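Local atomic coordinates of hypothetical protein (Deinococcus radiodurans, PDB entry 1U5K), a protein that is probably involved in DNA repair and in recombination by the RecF pathway, and carries a bound zinc ion. Residues A[144-149]-A[219-224]; A[159-164]-A[169-174]. All coordinates share one frame; numbering follows the deposited sequence.

Interaction 1 of 2, residues A[144-149]-A[219-224]; sequences AGVIPQ and EKFVTV
V146 and P148 sit in an extended piece of loop that runs past one turn of helix 211-225, with V146 CA 7.6 Å from V222 CA and P148 CA 8.5 Å from F221 CA, so the helix reaches the loop with a side chain, and meets backbone as well as side-chain atoms there. F221 makes nearly all of it from the helix. Its CG lies anti to the backbone N (chi1 -179°), which sends the ring straight out from the helix into the loop; CZ and CE2 make the closest approaches, with CE1 also near I147 O. I147 turns its backbone toward the ring: its O lies near the ring plane at the edge, 3.6 Å from F221 CZ. V146 reaches obliquely to the neighbouring corner, CG2 to F221 CE2 3.9 Å, while CA of P148 also comes obliquely to F221 CZ at 3.7 Å. This is plain loop-on-helix packing in the C-terminal part of RecO, away from the zinc site: the loop after helix 129-141 passes the F221 side of helix 211-225. One polar tie sits close by, from I147 N to the side-chain OE1 of Q225. Within the helix, T223 N and T223 OG1 grip E219 O from opposite faces of its carbonyl plane, the hydroxyl at 3.0 Å.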
ATOM      1  N   ALA A 144       6.232  15.061  15.622  1.00 29.22           N
ATOM      2  CA  ALA A 144       7.017  14.055  14.943  1.00 29.30           C
ATOM      3  C   ALA A 144       8.335  14.692  14.527  1.00 29.63           C
ATOM      4  O   ALA A 144       8.597  15.846  14.864  1.00 30.81           O
ATOM      5  CB  ALA A 144       6.202  13.509  13.767  1.00 28.10           C
ATOM      6  N   GLY A 145       9.123  13.939  13.766  1.00 31.49           N
ATOM      7  CA  GLY A 145      10.460  14.301  13.305  1.00 32.49           C
ATOM      8  C   GLY A 145      10.606  15.251  12.123  1.00 33.03           C
ATOM      9  O   GLY A 145      11.673  15.846  11.923  1.00 35.28           O
ATOM     10  N   VAL A 146       9.570  15.342  11.295  1.00 31.99           N
ATOM     11  CA  VAL A 146       9.461  16.390  10.281  1.00 32.12           C
ATOM     12  C   VAL A 146       9.519  17.805  10.858  1.00 32.47           C
ATOM     13  O   VAL A 146       9.257  17.999  12.058  1.00 32.41           O
ATOM     14  CB  VAL A 146       8.145  16.240   9.503  1.00 31.62           C
ATOM     15  CG1 VAL A 146       8.032  14.844   8.934  1.00 33.42           C
ATOM     16  CG2 VAL A 146       6.948  16.537  10.402  1.00 31.38           C
ATOM     17  N   ILE A 147       9.842  18.748   9.970  1.00 32.84           N
ATOM     18  CA  ILE A 147       9.940  20.177  10.269  1.00 33.41           C
ATOM     19  C   ILE A 147       9.021  21.013   9.379  1.00 32.46           C
ATOM     20  O   ILE A 147       9.339  21.355   8.231  1.00 31.84           O
ATOM     21  CB  ILE A 147      11.382  20.706  10.152  1.00 34.24           C
ATOM     22  CG1 ILE A 147      12.324  19.904  11.051  1.00 37.48           C
ATOM     23  CG2 ILE A 147      11.433  22.219  10.420  1.00 34.65           C
ATOM     24  CD1 ILE A 147      12.761  20.642  12.312  1.00 45.80           C
ATOM     25  N   PRO A 148       7.833  21.287   9.908  1.00 32.50           N
ATOM     26  CA  PRO A 148       6.888  22.140   9.191  1.00 31.82           C
ATOM     27  C   PRO A 148       7.516  23.538   9.057  1.00 32.36           C
ATOM     28  O   PRO A 148       8.262  23.993   9.939  1.00 32.34           O
ATOM     29  CB  PRO A 148       5.647  22.107  10.086  1.00 33.85           C
ATOM     30  CG  PRO A 148       5.835  20.972  11.065  1.00 32.53           C
ATOM     31  CD  PRO A 148       7.292  20.738  11.168  1.00 32.03           C
ATOM     32  N   GLN A 149       7.267  24.201   7.931  1.00 29.56           N
ATOM     33  CA  GLN A 149       7.868  25.509   7.675  1.00 29.59           C
ATOM     34  C   GLN A 149       7.001  26.279   6.688  1.00 28.74           C
ATOM     35  O   GLN A 149       7.090  26.026   5.494  1.00 29.23           O
ATOM     36  CB  GLN A 149       9.303  25.354   7.157  1.00 29.63           C
ATOM     37  CG  GLN A 149      10.178  26.585   7.231  1.00 28.73           C
ATOM     38  CD  GLN A 149       9.856  27.585   6.140  1.00 32.75           C
ATOM     39  OE1 GLN A 149      10.313  27.479   4.992  1.00 34.59           O
ATOM     40  NE2 GLN A 149       9.053  28.564   6.504  1.00 27.55           N
ATOM     41  N   GLU A 219       0.314  14.842   1.884  1.00 22.70           N
ATOM     42  CA  GLU A 219       0.929  13.682   1.253  1.00 24.11           C
ATOM     43  C   GLU A 219       2.325  13.993   0.716  1.00 24.09           C
ATOM     44  O   GLU A 219       3.249  13.222   0.950  1.00 23.95           O
ATOM     45  CB  GLU A 219       0.064  13.167   0.100  1.00 25.47           C
ATOM     46  CG  GLU A 219      -1.204  12.460   0.535  1.00 28.97           C
ATOM     47  CD  GLU A 219      -2.014  11.933  -0.642  1.00 34.50           C
ATOM     48  OE1 GLU A 219      -1.871  10.746  -0.969  1.00 39.73           O
ATOM     49  OE2 GLU A 219      -2.767  12.688  -1.281  1.00 39.57           O
ATOM     50  N   LYS A 220       2.466  15.114   0.016  1.00 22.88           N
ATOM     51  CA  LYS A 220       3.738  15.535  -0.543  1.00 23.88           C
ATOM     52  C   LYS A 220       4.747  15.819   0.569  1.00 22.66           C
ATOM     53  O   LYS A 220       5.876  15.327   0.552  1.00 22.03           O
ATOM     54  CB  LYS A 220       3.547  16.799  -1.395  1.00 24.31           C
ATOM     55  CG  LYS A 220       4.779  17.276  -2.153  1.00 29.13           C
ATOM     56  CD  LYS A 220       5.511  16.190  -2.921  1.00 37.34           C
ATOM     57  CE  LYS A 220       4.836  15.665  -4.170  1.00 40.75           C
ATOM     58  NZ  LYS A 220       5.854  14.849  -4.914  1.00 41.12           N
ATOM     59  N   PHE A 221       4.334  16.633   1.532  1.00 21.41           N
ATOM     60  CA  PHE A 221       5.194  16.982   2.650  1.00 20.74           C
ATOM     61  C   PHE A 221       5.695  15.749   3.394  1.00 21.49           C
ATOM     62  O   PHE A 221       6.901  15.632   3.613  1.00 21.46           O
ATOM     63  CB  PHE A 221       4.457  17.928   3.605  1.00 21.77           C
ATOM     64  CG  PHE A 221       5.270  18.365   4.786  1.00 21.06           C
ATOM     65  CD1 PHE A 221       6.311  19.260   4.644  1.00 22.56           C
ATOM     66  CD2 PHE A 221       5.025  17.853   6.037  1.00 24.60           C
ATOM     67  CE1 PHE A 221       7.046  19.688   5.740  1.00 20.07           C
ATOM     68  CE2 PHE A 221       5.773  18.259   7.133  1.00 24.39           C
ATOM     69  CZ  PHE A 221       6.781  19.177   6.977  1.00 26.09           C
ATOM     70  N   VAL A 222       4.796  14.849   3.787  1.00 21.22           N
ATOM     71  CA  VAL A 222       5.175  13.693   4.593  1.00 22.69           C
ATOM     72  C   VAL A 222       6.121  12.757   3.824  1.00 23.59           C
ATOM     73  O   VAL A 222       7.108  12.273   4.366  1.00 24.80           O
ATOM     74  CB  VAL A 222       3.956  12.962   5.198  1.00 22.90           C
ATOM     75  CG1 VAL A 222       4.369  11.633   5.802  1.00 22.93           C
ATOM     76  CG2 VAL A 222       3.263  13.816   6.252  1.00 24.35           C
ATOM     77  N   THR A 223       5.809  12.504   2.564  1.00 23.87           N
ATOM     78  CA  THR A 223       6.577  11.646   1.684  1.00 27.09           C
ATOM     79  C   THR A 223       7.948  12.257   1.413  1.00 26.43           C
ATOM     80  O   THR A 223       8.909  11.512   1.344  1.00 27.19           O
ATOM     81  CB  THR A 223       5.808  11.421   0.367  1.00 28.13           C
ATOM     82  OG1 THR A 223       4.659  10.593   0.626  1.00 32.31           O
ATOM     83  CG2 THR A 223       6.616  10.510  -0.554  1.00 34.33           C
ATOM     84  N   VAL A 224       8.072  13.574   1.263  1.00 25.32           N
ATOM     85  CA  VAL A 224       9.393  14.176   1.094  1.00 25.49           C
ATOM     86  C   VAL A 224      10.182  14.154   2.403  1.00 25.03           C
ATOM     87  O   VAL A 224      11.373  13.877   2.389  1.00 25.99           O
ATOM     88  CB  VAL A 224       9.315  15.587   0.505  1.00 24.61           C
ATOM     89  CG1 VAL A 224      10.671  16.307   0.566  1.00 28.03           C
ATOM     90  CG2 VAL A 224       8.785  15.491  -0.905  1.00 26.20           C
TER

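Interaction 2 of 2, residues A[159-164]-A[169-174]; sequences PDPEHP and GQLLCS. With ZN (zinc ion), chain C.
The imidazole of H163 has C173 O and the CA of S174 over one face, and S174 CA comes within 3.4 Å of H163 NE2; L172 O approaches the ring obliquely. At the ring's other nitrogen, ND1 is hydrogen-bonded to L179 O, which helps fix its rotation. Having CG anti to the carbonyl carbon (chi1 -60°) places the ring with one face against the backbone of C173 and S174. The backbones of H163 and L172 form an antiparallel hydrogen-bonded pair: H163 N gives to L172 O at 2.9 Å, somewhat bent, and L172 N gives to H163 O at 2.8 Å, nearly straight (168°). P161 presses on the same strand, its CB 3.3 Å from L172 O and its CG 3.7 Å from L171 CB, the P161 and L171 side chains crossing at about a right angle. L172 CD1 packs against P164 O at 3.5 Å. Right after this pair C173 turns its SG to the zinc ion, 2.3 Å away, and C153, C156 and C176 complete a four-cysteine site, as in zinc ribbons. A water bridges E162 N and S174 N weakly. The hairpin of 163-164 and 171-172 rests on helix 184-192: L171 touches L190, and E162 packs on L187 and R191 of the same helix.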
ATOM      1  N   PRO A 159       9.145  36.052   2.746  1.00 27.39           N
ATOM      2  CA  PRO A 159       8.165  35.924   3.827  1.00 27.26           C
ATOM      3  C   PRO A 159       6.739  35.704   3.342  1.00 26.96           C
ATOM      4  O   PRO A 159       6.317  36.227   2.313  1.00 27.34           O
ATOM      5  CB  PRO A 159       8.337  37.204   4.656  1.00 27.82           C
ATOM      6  CG  PRO A 159       9.346  38.021   3.964  1.00 29.53           C
ATOM      7  CD  PRO A 159       9.875  37.330   2.738  1.00 27.76           C
ATOM      8  N   ASP A 160       6.007  34.881   4.087  1.00 27.35           N
ATOM      9  CA  ASP A 160       4.575  34.697   3.895  1.00 27.43           C
ATOM     10  C   ASP A 160       4.143  34.191   2.517  1.00 26.70           C
ATOM     11  O   ASP A 160       3.231  34.750   1.928  1.00 25.35           O
ATOM     12  CB  ASP A 160       3.866  36.020   4.192  1.00 29.40           C
ATOM     13  CG  ASP A 160       4.236  36.558   5.551  1.00 31.62           C
ATOM     14  OD1 ASP A 160       4.202  35.745   6.489  1.00 33.80           O
ATOM     15  OD2 ASP A 160       4.634  37.720   5.762  1.00 37.38           O
ATOM     16  N   PRO A 161       4.707  33.080   2.052  1.00 25.62           N
ATOM     17  CA  PRO A 161       4.335  32.507   0.758  1.00 26.51           C
ATOM     18  C   PRO A 161       2.884  32.032   0.759  1.00 26.90           C
ATOM     19  O   PRO A 161       2.382  31.534   1.766  1.00 29.03           O
ATOM     20  CB  PRO A 161       5.287  31.313   0.626  1.00 26.39           C
ATOM     21  CG  PRO A 161       5.604  30.900   2.018  1.00 24.46           C
ATOM     22  CD  PRO A 161       5.609  32.191   2.801  1.00 25.99           C
ATOM     23  N   GLU A 162       2.232  32.125  -0.391  1.00 27.59           N
ATOM     24  CA  GLU A 162       0.822  31.788  -0.489  1.00 28.55           C
ATOM     25  C   GLU A 162       0.527  30.677  -1.489  1.00 27.96           C
ATOM     26  O   GLU A 162      -0.634  30.362  -1.742  1.00 26.85           O
ATOM     27  CB  GLU A 162       0.049  33.041  -0.896  1.00 29.42           C
ATOM     28  CG  GLU A 162       0.184  34.206   0.065  1.00 33.32           C
ATOM     29  CD  GLU A 162      -0.732  35.368  -0.285  1.00 40.63           C
ATOM     30  OE1 GLU A 162      -1.056  35.549  -1.477  1.00 44.35           O
ATOM     31  OE2 GLU A 162      -1.161  36.082   0.648  1.00 48.38           O
ATOM     32  N   HIS A 163       1.568  30.107  -2.090  1.00 27.29           N
ATOM     33  CA  HIS A 163       1.334  29.187  -3.196  1.00 27.74           C
ATOM     34  C   HIS A 163       1.764  27.755  -2.902  1.00 26.81           C
ATOM     35  O   HIS A 163       2.676  27.528  -2.095  1.00 25.52           O
ATOM     36  CB  HIS A 163       2.048  29.649  -4.466  1.00 27.51           C
ATOM     37  CG  HIS A 163       1.622  31.004  -4.948  1.00 28.12           C
ATOM     38  ND1 HIS A 163       1.078  31.195  -6.200  1.00 27.48           N
ATOM     39  CD2 HIS A 163       1.718  32.234  -4.387  1.00 28.97           C
ATOM     40  CE1 HIS A 163       0.817  32.477  -6.373  1.00 26.64           C
ATOM     41  NE2 HIS A 163       1.196  33.133  -5.289  1.00 28.91           N
ATOM     42  N   PRO A 164       1.155  26.816  -3.624  1.00 26.55           N
ATOM     43  CA  PRO A 164       1.511  25.396  -3.518  1.00 26.22           C
ATOM     44  C   PRO A 164       2.962  25.149  -3.906  1.00 25.99           C
ATOM     45  O   PRO A 164       3.486  25.865  -4.759  1.00 26.13           O
ATOM     46  CB  PRO A 164       0.588  24.709  -4.529  1.00 26.71           C
ATOM     47  CG  PRO A 164      -0.499  25.668  -4.801  1.00 27.11           C
ATOM     48  CD  PRO A 164       0.095  27.025  -4.625  1.00 27.35           C
ATOM     49  N   GLY A 169       6.240  20.052  -0.895  1.00 26.51           N
ATOM     50  CA  GLY A 169       5.051  20.109  -0.065  1.00 26.99           C
ATOM     51  C   GLY A 169       4.989  21.163   1.029  1.00 27.24           C
ATOM     52  O   GLY A 169       4.210  21.056   1.983  1.00 28.62           O
ATOM     53  N   GLN A 170       5.797  22.211   0.884  1.00 26.17           N
ATOM     54  CA  GLN A 170       5.760  23.364   1.772  1.00 25.36           C
ATOM     55  C   GLN A 170       4.933  24.446   1.075  1.00 25.85           C
ATOM     56  O   GLN A 170       3.911  24.114   0.483  1.00 24.78           O
ATOM     57  CB  GLN A 170       7.205  23.765   2.078  1.00 24.99           C
ATOM     58  CG  GLN A 170       7.921  22.705   2.867  1.00 27.35           C
ATOM     59  CD  GLN A 170       9.341  22.985   3.317  1.00 30.16           C
ATOM     60  OE1 GLN A 170       9.916  22.133   3.967  1.00 39.72           O
ATOM     61  NE2 GLN A 170       9.891  24.159   3.051  1.00 43.69           N
ATOM     62  N   LEU A 171       5.412  25.692   1.029  1.00 25.19           N
ATOM     63  CA  LEU A 171       4.779  26.779   0.290  1.00 24.96           C
ATOM     64  C   LEU A 171       5.802  27.628  -0.481  1.00 24.03           C
ATOM     65  O   LEU A 171       6.940  27.763  -0.050  1.00 23.57           O
ATOM     66  CB  LEU A 171       4.042  27.685   1.261  1.00 25.48           C
ATOM     67  CG  LEU A 171       2.935  27.053   2.125  1.00 28.21           C
ATOM     68  CD1 LEU A 171       2.586  28.055   3.194  1.00 27.76           C
ATOM     69  CD2 LEU A 171       1.725  26.688   1.302  1.00 27.57           C
ATOM     70  N   LEU A 172       5.396  28.183  -1.615  1.00 24.31           N
ATOM     71  CA  LEU A 172       6.226  29.012  -2.485  1.00 23.76           C
ATOM     72  C   LEU A 172       5.642  30.410  -2.590  1.00 23.95           C
ATOM     73  O   LEU A 172       4.421  30.577  -2.511  1.00 23.92           O
ATOM     74  CB  LEU A 172       6.319  28.419  -3.891  1.00 23.15           C
ATOM     75  CG  LEU A 172       7.035  27.079  -3.966  1.00 21.94           C
ATOM     76  CD1 LEU A 172       6.888  26.489  -5.359  1.00 27.28           C
ATOM     77  CD2 LEU A 172       8.469  27.202  -3.489  1.00 24.38           C
ATOM     78  N   CYS A 173       6.498  31.410  -2.813  1.00 24.44           N
ATOM     79  CA  CYS A 173       6.028  32.767  -3.091  1.00 24.46           C
ATOM     80  C   CYS A 173       5.538  32.883  -4.528  1.00 24.87           C
ATOM     81  O   CYS A 173       5.771  32.010  -5.372  1.00 24.15           O
ATOM     82  CB  CYS A 173       7.115  33.818  -2.817  1.00 25.16           C
ATOM     83  SG  CYS A 173       8.457  33.827  -4.027  1.00 25.71           S
ATOM     84  N   SER A 174       4.894  34.010  -4.814  1.00 26.34           N
ATOM     85  CA  SER A 174       4.307  34.277  -6.123  1.00 27.03           C
ATOM     86  C   SER A 174       5.364  34.268  -7.226  1.00 27.36           C
ATOM     87  O   SER A 174       5.071  33.888  -8.352  1.00 28.16           O
ATOM     88  CB  SER A 174       3.506  35.587  -6.114  1.00 28.17           C
ATOM     89  OG  SER A 174       4.372  36.714  -6.015  1.00 31.53           O
TER
HETATM   90 ZN    ZN C 300      10.256  32.426  -3.582  1.00 32.88          ZN
HETATM   91  O   HOH W   1       3.350  34.743  -2.084  1.00 21.84           O

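How the interactions relate
Following the chain from the N terminus, the five-stranded sheet and helices 86-102, 110-125 and 129-141 come first, and then comes the loop that holds 144-149. Interaction 2 closes a short loop, four residues between 159-164 and 169-174, forming the hairpin whose second segment supplies C173 to the zinc. Only after helices 184-192 and 198-203 does helix 211-225 return to 144-149, so interaction 1 closes a loop of 69 residues that holds the whole of interaction 2; the two nest and do not cross. They lie about 15 Å apart, centre to centre, yet they meet: F221 CB lies 3.5 Å from G169 O, and K220 CG 3.4 Å from G169 N. Helix 211-225 thus touches both the loop and G169, just ahead of strand 171-172.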